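Local coordinates for protein glycoside Hydrolase (Bacteroides plebeius, PDB 5T3B) that probably hydrolyses glycosidic bonds as a family 50 glycoside hydrolase, from a subfamily enriched in Bacteroidetes of the human gut, at residues A[310-315]-A[348-353]. Sequence-based numbering, arbitrary orientation.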
loop_
_atom_site.group_PDB
_atom_site.type_symbol
_atom_site.label_atom_id
_atom_site.label_comp_id
_atom_site.label_asym_id
_atom_site.label_seq_id
_atom_site.Cartn_x
_atom_site.Cartn_y
_atom_site.Cartn_z
ATOM N N CYS A 310 10.840 -6.337 17.450
ATOM C CA CYS A 310 9.546 -6.952 17.216
ATOM C C CYS A 310 9.280 -7.166 15.725
ATOM O O CYS A 310 8.852 -8.219 15.272
ATOM C CB CYS A 310 8.420 -6.065 17.813
ATOM S SG CYS A 310 8.403 -5.914 19.570
ATOM N N ALA A 311 9.593 -6.127 14.936
ATOM C CA ALA A 311 9.437 -6.195 13.511
ATOM C C ALA A 311 10.320 -7.242 12.900
ATOM O O ALA A 311 9.905 -7.959 11.965
ATOM C CB ALA A 311 9.634 -4.830 12.870
ATOM N N GLU A 312 11.566 -7.316 13.369
ATOM C CA GLU A 312 12.483 -8.351 12.886
ATOM C C GLU A 312 11.919 -9.755 13.108
ATOM O O GLU A 312 11.909 -10.577 12.176
ATOM C CB GLU A 312 13.855 -8.191 13.582
ATOM C CG GLU A 312 14.744 -9.395 13.477
ATOM C CD GLU A 312 15.638 -9.380 12.269
ATOM O OE1 GLU A 312 16.126 -10.502 11.941
ATOM O OE2 GLU A 312 15.851 -8.263 11.698
ATOM N N LYS A 313 11.397 -10.024 14.307
ATOM C CA LYS A 313 10.869 -11.343 14.599
ATOM C C LYS A 313 9.599 -11.636 13.769
ATOM O O LYS A 313 9.352 -12.769 13.363
ATOM C CB LYS A 313 10.593 -11.516 16.091
ATOM C CG LYS A 313 11.851 -11.553 16.925
ATOM C CD LYS A 313 11.505 -11.981 18.329
ATOM C CE LYS A 313 11.279 -13.471 18.409
ATOM N NZ LYS A 313 12.452 -14.376 18.046
ATOM N N TYR A 314 8.804 -10.584 13.532
ATOM C CA TYR A 314 7.596 -10.695 12.737
ATOM C C TYR A 314 7.925 -11.022 11.269
ATOM O O TYR A 314 7.513 -12.046 10.731
ATOM C CB TYR A 314 6.800 -9.407 12.912
ATOM C CG TYR A 314 5.532 -9.404 12.120
ATOM C CD1 TYR A 314 4.401 -10.063 12.584
ATOM C CD2 TYR A 314 5.476 -8.814 10.859
ATOM C CE1 TYR A 314 3.228 -10.104 11.846
ATOM C CE2 TYR A 314 4.295 -8.837 10.135
ATOM C CZ TYR A 314 3.214 -9.533 10.597
ATOM O OH TYR A 314 2.061 -9.548 9.863
ATOM N N TYR A 315 8.650 -10.091 10.632
ATOM C CA TYR A 315 8.897 -10.213 9.214
ATOM C C TYR A 315 9.768 -11.415 8.867
ATOM O O TYR A 315 9.523 -12.069 7.838
ATOM C CB TYR A 315 9.532 -8.937 8.678
ATOM C CG TYR A 315 8.633 -7.702 8.626
ATOM C CD1 TYR A 315 7.363 -7.735 8.035
ATOM C CD2 TYR A 315 9.074 -6.509 9.154
ATOM C CE1 TYR A 315 6.634 -6.573 7.924
ATOM C CE2 TYR A 315 8.340 -5.356 9.032
ATOM C CZ TYR A 315 7.111 -5.404 8.436
ATOM O OH TYR A 315 6.365 -4.215 8.347
ATOM N N ILE A 348 11.827 -0.081 9.438
ATOM C CA ILE A 348 12.137 -0.075 8.003
ATOM C C ILE A 348 13.349 -0.972 7.715
ATOM O O ILE A 348 13.354 -1.677 6.708
ATOM C CB ILE A 348 12.312 1.325 7.441
ATOM C CG1 ILE A 348 11.040 2.165 7.644
ATOM C CG2 ILE A 348 12.652 1.324 5.958
ATOM C CD1 ILE A 348 9.800 1.738 6.870
ATOM N N LYS A 349 14.385 -0.939 8.582
ATOM C CA LYS A 349 15.517 -1.826 8.418
ATOM C C LYS A 349 15.101 -3.272 8.440
ATOM O O LYS A 349 15.504 -4.087 7.570
ATOM C CB LYS A 349 16.562 -1.547 9.462
ATOM C CG LYS A 349 17.782 -2.439 9.271
ATOM C CD LYS A 349 18.894 -1.961 10.210
ATOM C CE LYS A 349 20.147 -2.807 9.985
ATOM N NZ LYS A 349 20.325 -3.720 11.128
ATOM N N ALA A 350 14.286 -3.634 9.432
ATOM C CA ALA A 350 13.790 -5.008 9.483
ATOM C C ALA A 350 12.991 -5.407 8.238
ATOM O O ALA A 350 13.157 -6.471 7.662
ATOM C CB ALA A 350 12.980 -5.195 10.747
ATOM N N ALA A 351 12.067 -4.539 7.849
ATOM C CA ALA A 351 11.233 -4.816 6.693
ATOM C C ALA A 351 12.082 -4.952 5.445
ATOM O O ALA A 351 11.794 -5.825 4.634
ATOM C CB ALA A 351 10.228 -3.721 6.515
ATOM N N GLY A 352 13.140 -4.132 5.296
ATOM C CA GLY A 352 13.977 -4.286 4.092
ATOM C C GLY A 352 14.735 -5.585 4.013
ATOM O O GLY A 352 15.038 -6.016 2.910
ATOM N N LYS A 353 15.019 -6.179 5.148
ATOM C CA LYS A 353 15.791 -7.459 5.177
ATOM C C LYS A 353 14.915 -8.596 4.774
ATOM O O LYS A 353 15.398 -9.593 4.236
ATOM C CB LYS A 353 16.341 -7.723 6.578
ATOM C CG LYS A 353 17.461 -6.824 6.936
ATOM C CD LYS A 353 17.859 -7.072 8.429
ATOM C CE LYS A 353 18.286 -8.458 8.772
ATOM N NZ LYS A 353 18.626 -8.486 10.264
#
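The methyl group of A350 fits against the backbone of helix 300-324, where its CB lies 3.7 Å from the amide N of E312 and 4.0 Å from CB of A311. Alanine suits both places, since a methyl fills the interface without forcing the backbones apart; the short segment axes approach to 8.4 Å. One turn further along, Y315 supplies the bulk that the alanines lack. Its CG stands anti to the carbonyl carbon (chi1 -70°), which sends the ring across to the other helix, and CE2 meets CB of A351 at 3.5 Å in an oblique approach. The ring is also lined by Y332, L337 and Y354, while its buried hydroxyl is hydrogen-bonded to S335. Replacing this tyrosine, an alanine would probably open a gap beside A351 and leave S335 without its phenolic partner.

The opposite margin is looser and polar. E312 and K353 have chains long enough to meet over the edge of the packed alanines: NZ of K353 donates to OE2 of E312 at 3.1 Å, on the syn side and 24° out of the carboxylate plane, forming a salt bridge. It belongs to one of two modelled conformers of E312, and K353 is exposed, so this link is probably less constant than the buried packing; in the same conformer OE1 is hydrogen-bonded to Y354. The two segments run nearly parallel, crossing at -18°, an arrangement consistent with consecutive outer helices of a (β/α)8 barrel, the catalytic fold of family 50 enzymes.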